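Local coordinates for CLIP-associating protein (Drosophila melanogaster, PDB 4G3A) that tracks microtubule plus ends and stabilises dynamic microtubules during mitotic spindle formation, the piece described being its N-terminal TOG-like domain built from HEAT repeats, at residues A[34-40]-A[75-79]; A[84-88]-A[121-125]. One frame throughout, in Å; residues are numbered along the deposited sequence.

Interaction 1: A[34-40]-A[75-79]; sequences FLSDDTN and ELIKR
Arg-79, near the end of helix 63-80, reaches across to the C-terminal end of helix 21-36 and the turn after it, tying helix 21-36 to helix 63-80, the latter within the first HEAT repeat of this TOG-like domain. Its chain runs extended from CG to NE (chi2 -176°, chi3 174°), which carries the guanidinium to backbone carbonyls gathered round its edge. The grip on Leu-35 is side-on: Arg-79 NE lies 2.9 Å from Leu-35 O, in the carbonyl plane and on a lone pair, while NH2 approaches the same oxygen from above that plane. Arg-79 NH1 donates at 3.0 Å to the carbonyl O of Asn-40, the residue that closes the type I turn begun at Asp-37. Cut back to an alanine, this position would lose every one of these donors, and the turn would probably be held less firmly against helix 63-80.

Beside this polar half of the tight region, aliphatic carbons pack closely. Leu-35 CB meets Glu-75 CB at 3.5 Å, and Leu-35 CD1 lies 4.1 Å from Leu-76 CG; Leu-76 packs onward against helix 47-58. The solvent side is looser: Ser-36 OG only brushes the Glu-75 carboxylate carbon and bonds instead to Val-32 O, while Glu-75, bent at chi2, forms a salt bridge with Lys-78. Back on the 34-40 side, Asn-40 CB sits over the centre of the Phe-34 ring, and Asn-40 ND2 donates to Phe-34 O at 2.8 Å, on a lone pair in the carbonyl plane.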
# COMPACT_ATOMS: atom_id res chain seq x y z
N PHE A 34 2.88 18.71 -12.74
CA PHE A 34 4.27 19.00 -13.08
C PHE A 34 5.11 17.74 -13.08
O PHE A 34 5.80 17.44 -14.06
CB PHE A 34 4.85 20.01 -12.08
CG PHE A 34 6.28 20.37 -12.34
CD1 PHE A 34 6.61 21.47 -13.12
CD2 PHE A 34 7.31 19.60 -11.81
CE1 PHE A 34 7.94 21.80 -13.36
CE2 PHE A 34 8.64 19.92 -12.05
CZ PHE A 34 8.95 21.03 -12.82
N LEU A 35 5.06 16.99 -11.98
CA LEU A 35 5.85 15.77 -11.83
C LEU A 35 5.42 14.67 -12.80
O LEU A 35 6.21 13.78 -13.14
CB LEU A 35 5.75 15.24 -10.40
CG LEU A 35 6.35 16.14 -9.31
CD1 LEU A 35 6.11 15.52 -7.95
CD2 LEU A 35 7.83 16.36 -9.54
N SER A 36 4.17 14.72 -13.24
CA SER A 36 3.65 13.68 -14.13
C SER A 36 4.22 13.78 -15.54
O SER A 36 4.36 12.78 -16.25
CB SER A 36 2.12 13.72 -14.17
OG SER A 36 1.58 13.43 -12.89
N ASP A 37 4.56 15.00 -15.95
CA ASP A 37 5.06 15.25 -17.29
C ASP A 37 6.57 15.00 -17.35
O ASP A 37 7.35 15.74 -16.77
CB ASP A 37 4.73 16.69 -17.69
CG ASP A 37 5.01 16.98 -19.15
OD1 ASP A 37 5.71 16.18 -19.80
OD2 ASP A 37 4.53 18.03 -19.65
N ASP A 38 6.99 13.95 -18.06
CA ASP A 38 8.41 13.63 -18.11
C ASP A 38 9.24 14.62 -18.94
O ASP A 38 10.44 14.44 -19.11
CB ASP A 38 8.67 12.18 -18.55
CG ASP A 38 8.54 11.98 -20.05
OD1 ASP A 38 7.67 12.62 -20.67
OD2 ASP A 38 9.31 11.17 -20.60
N THR A 39 8.59 15.67 -19.46
CA THR A 39 9.34 16.75 -20.10
C THR A 39 9.69 17.82 -19.08
O THR A 39 10.49 18.71 -19.36
CB THR A 39 8.58 17.40 -21.28
OG1 THR A 39 7.54 18.25 -20.79
CG2 THR A 39 8.00 16.35 -22.21
N ASN A 40 9.08 17.74 -17.91
CA ASN A 40 9.45 18.61 -16.80
C ASN A 40 10.64 18.05 -16.05
O ASN A 40 10.79 16.83 -15.93
CB ASN A 40 8.26 18.83 -15.86
CG ASN A 40 7.16 19.66 -16.48
OD1 ASN A 40 7.39 20.40 -17.43
ND2 ASN A 40 5.95 19.54 -15.94
N GLU A 75 4.68 10.00 -8.11
CA GLU A 75 5.45 10.57 -9.22
C GLU A 75 6.95 10.65 -8.92
O GLU A 75 7.77 10.34 -9.78
CB GLU A 75 4.89 11.94 -9.63
CG GLU A 75 3.47 11.86 -10.19
CD GLU A 75 3.34 10.82 -11.30
OE1 GLU A 75 4.23 10.75 -12.18
OE2 GLU A 75 2.34 10.07 -11.29
N LEU A 76 7.31 11.03 -7.70
CA LEU A 76 8.71 11.02 -7.28
C LEU A 76 9.29 9.60 -7.30
O LEU A 76 10.43 9.39 -7.72
CB LEU A 76 8.87 11.62 -5.87
CG LEU A 76 8.53 13.10 -5.73
CD1 LEU A 76 8.41 13.49 -4.26
CD2 LEU A 76 9.58 13.96 -6.43
N ILE A 77 8.50 8.63 -6.84
CA ILE A 77 8.93 7.24 -6.87
C ILE A 77 9.23 6.84 -8.31
O ILE A 77 10.26 6.24 -8.58
CB ILE A 77 7.85 6.30 -6.29
CG1 ILE A 77 7.75 6.47 -4.78
CG2 ILE A 77 8.17 4.85 -6.63
CD1 ILE A 77 6.43 6.01 -4.25
N LYS A 78 8.32 7.16 -9.22
CA LYS A 78 8.51 6.83 -10.63
C LYS A 78 9.77 7.46 -11.20
O LYS A 78 10.51 6.82 -11.94
CB LYS A 78 7.29 7.24 -11.45
CG LYS A 78 6.06 6.44 -11.14
CD LYS A 78 4.87 7.01 -11.87
CE LYS A 78 3.58 6.57 -11.24
NZ LYS A 78 2.44 7.20 -11.95
N ARG A 79 10.03 8.72 -10.84
CA ARG A 79 11.21 9.42 -11.34
C ARG A 79 12.49 9.00 -10.63
O ARG A 79 13.56 8.95 -11.24
CB ARG A 79 11.06 10.93 -11.18
CG ARG A 79 10.00 11.56 -12.03
CD ARG A 79 10.03 13.04 -11.84
NE ARG A 79 9.11 13.72 -12.74
CZ ARG A 79 9.48 14.38 -13.83
NH1 ARG A 79 10.76 14.46 -14.17
NH2 ARG A 79 8.56 14.96 -14.59

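Interaction 2: A[84-88]-A[121-125]; sequences FNAYT and RVLPP
Val-122 pushes its CG1 methyl against the polar ends of Asn-85 and Thr-88, lying 3.6 Å from both Asn-85 OD1 and Thr-88 OG1. Those two oxygens are already joined, since Thr-88 OG1 donates to Asn-85 OD1 at 2.7 Å on a lone pair in the carbonyl plane. The methyl therefore rests on a hydrogen-bonded pair, and no hydrogen bond crosses between the segments.

With CG1 anti to the backbone N (chi1 176°), the other branch, CG2, is directed to Phe-84 CB, 4.1 Å away. CG1 also stands near the plane of the Phe-84 ring, at its edge. The Asn-85 side chain crosses Val-122 at a slant, its CG 3.6 Å from Val-122 O. Leu-123 is a more distant neighbour, with CG 4.3 Å from Asn-85 OD1.

Behind this patch, Phe-84 and Val-122 both reach Leu-117 of helix 104-119, and Phe-84 also touches Phe-73 of helix 63-80, so the apolar side faces the helices while Asn-85 is exposed. Arg-121, at positive phi, is the C-prime residue of the Schellman motif that ends helix 104-119, and Pro-124 is the N-cap of the next helix. Two interhelical loops packed side by side in this way are in keeping with the stacked helices of a HEAT-repeat solenoid.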
# COMPACT_ATOMS: atom_id res chain seq x y z
N PHE A 84 14.54 6.90 -4.24
CA PHE A 84 13.47 7.26 -3.32
C PHE A 84 13.60 6.57 -1.96
O PHE A 84 13.03 7.03 -0.97
CB PHE A 84 12.09 6.93 -3.91
CG PHE A 84 10.94 7.49 -3.11
CD1 PHE A 84 10.36 6.75 -2.09
CD2 PHE A 84 10.46 8.76 -3.37
CE1 PHE A 84 9.32 7.27 -1.34
CE2 PHE A 84 9.41 9.30 -2.64
CZ PHE A 84 8.84 8.56 -1.63
N ASN A 85 14.34 5.46 -1.91
CA ASN A 85 14.33 4.62 -0.72
C ASN A 85 14.90 5.34 0.49
O ASN A 85 14.79 4.86 1.62
CB ASN A 85 15.04 3.29 -0.96
CG ASN A 85 14.64 2.22 0.05
OD1 ASN A 85 13.50 2.20 0.51
ND2 ASN A 85 15.58 1.35 0.39
N ALA A 86 15.50 6.50 0.26
CA ALA A 86 15.99 7.34 1.34
C ALA A 86 14.83 7.89 2.17
O ALA A 86 15.00 8.29 3.32
CB ALA A 86 16.82 8.49 0.79
N TYR A 87 13.63 7.91 1.58
CA TYR A 87 12.49 8.55 2.22
C TYR A 87 11.42 7.56 2.68
O TYR A 87 10.48 7.93 3.39
CB TYR A 87 11.88 9.57 1.25
CG TYR A 87 12.92 10.50 0.67
CD1 TYR A 87 13.56 11.43 1.47
CD2 TYR A 87 13.27 10.44 -0.67
CE1 TYR A 87 14.52 12.29 0.96
CE2 TYR A 87 14.23 11.29 -1.20
CZ TYR A 87 14.85 12.21 -0.38
OH TYR A 87 15.80 13.07 -0.89
N THR A 88 11.57 6.30 2.29
CA THR A 88 10.60 5.26 2.63
C THR A 88 10.22 5.22 4.12
O THR A 88 9.05 5.22 4.47
CB THR A 88 11.09 3.86 2.16
OG1 THR A 88 11.42 3.92 0.77
CG2 THR A 88 10.01 2.81 2.38
N ARG A 121 10.98 -0.43 -8.18
CA ARG A 121 12.16 -0.99 -7.53
C ARG A 121 12.77 -0.10 -6.46
O ARG A 121 13.99 -0.05 -6.30
CB ARG A 121 13.22 -1.38 -8.57
CG ARG A 121 12.72 -2.31 -9.65
CD ARG A 121 13.88 -2.81 -10.51
NE ARG A 121 13.44 -3.79 -11.50
CZ ARG A 121 13.34 -5.09 -11.27
NH1 ARG A 121 13.64 -5.58 -10.07
NH2 ARG A 121 12.93 -5.90 -12.23
N VAL A 122 11.92 0.59 -5.70
CA VAL A 122 12.40 1.29 -4.53
C VAL A 122 12.96 0.26 -3.55
O VAL A 122 14.03 0.45 -2.98
CB VAL A 122 11.29 2.09 -3.85
CG1 VAL A 122 11.80 2.73 -2.58
CG2 VAL A 122 10.76 3.14 -4.79
N LEU A 123 12.21 -0.83 -3.38
CA LEU A 123 12.65 -1.99 -2.61
C LEU A 123 11.94 -3.23 -3.14
O LEU A 123 10.90 -3.13 -3.78
CB LEU A 123 12.36 -1.83 -1.11
CG LEU A 123 11.09 -1.15 -0.56
CD1 LEU A 123 9.87 -1.32 -1.45
CD2 LEU A 123 10.82 -1.64 0.86
N PRO A 124 12.52 -4.41 -2.88
CA PRO A 124 11.93 -5.66 -3.37
C PRO A 124 10.54 -5.90 -2.78
O PRO A 124 10.26 -5.45 -1.67
CB PRO A 124 12.91 -6.73 -2.86
CG PRO A 124 14.19 -6.00 -2.60
CD PRO A 124 13.77 -4.64 -2.13
N PRO A 125 9.68 -6.60 -3.54
CA PRO A 125 8.33 -6.88 -3.04
C PRO A 125 8.32 -7.55 -1.67
O PRO A 125 7.51 -7.18 -0.81
CB PRO A 125 7.73 -7.79 -4.11
CG PRO A 125 8.45 -7.39 -5.38
CD PRO A 125 9.87 -7.06 -4.93

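From the N terminus, the chain leaves helix 21-36 through the turn of segment 34-40, passes through helix 47-58 and returns in helix 63-80, where interaction 1 closes the first loop at 75-79. Interaction 2 opens a few residues later at 84-88 and closes at 121-125, after helices 88-98 and 104-119. The two loops therefore follow in series, neither nesting nor crossing. Their centres lie about 17 Å apart, yet they touch through helix 63-80: Ile-77 CG2 is 3.6 Å from Val-122 CG2, and Leu-76 CB is 4.0 Å from Phe-84 CE2. Helix 63-80 thus connects the turn after helix 21-36 with the loop leading to helix 125-136.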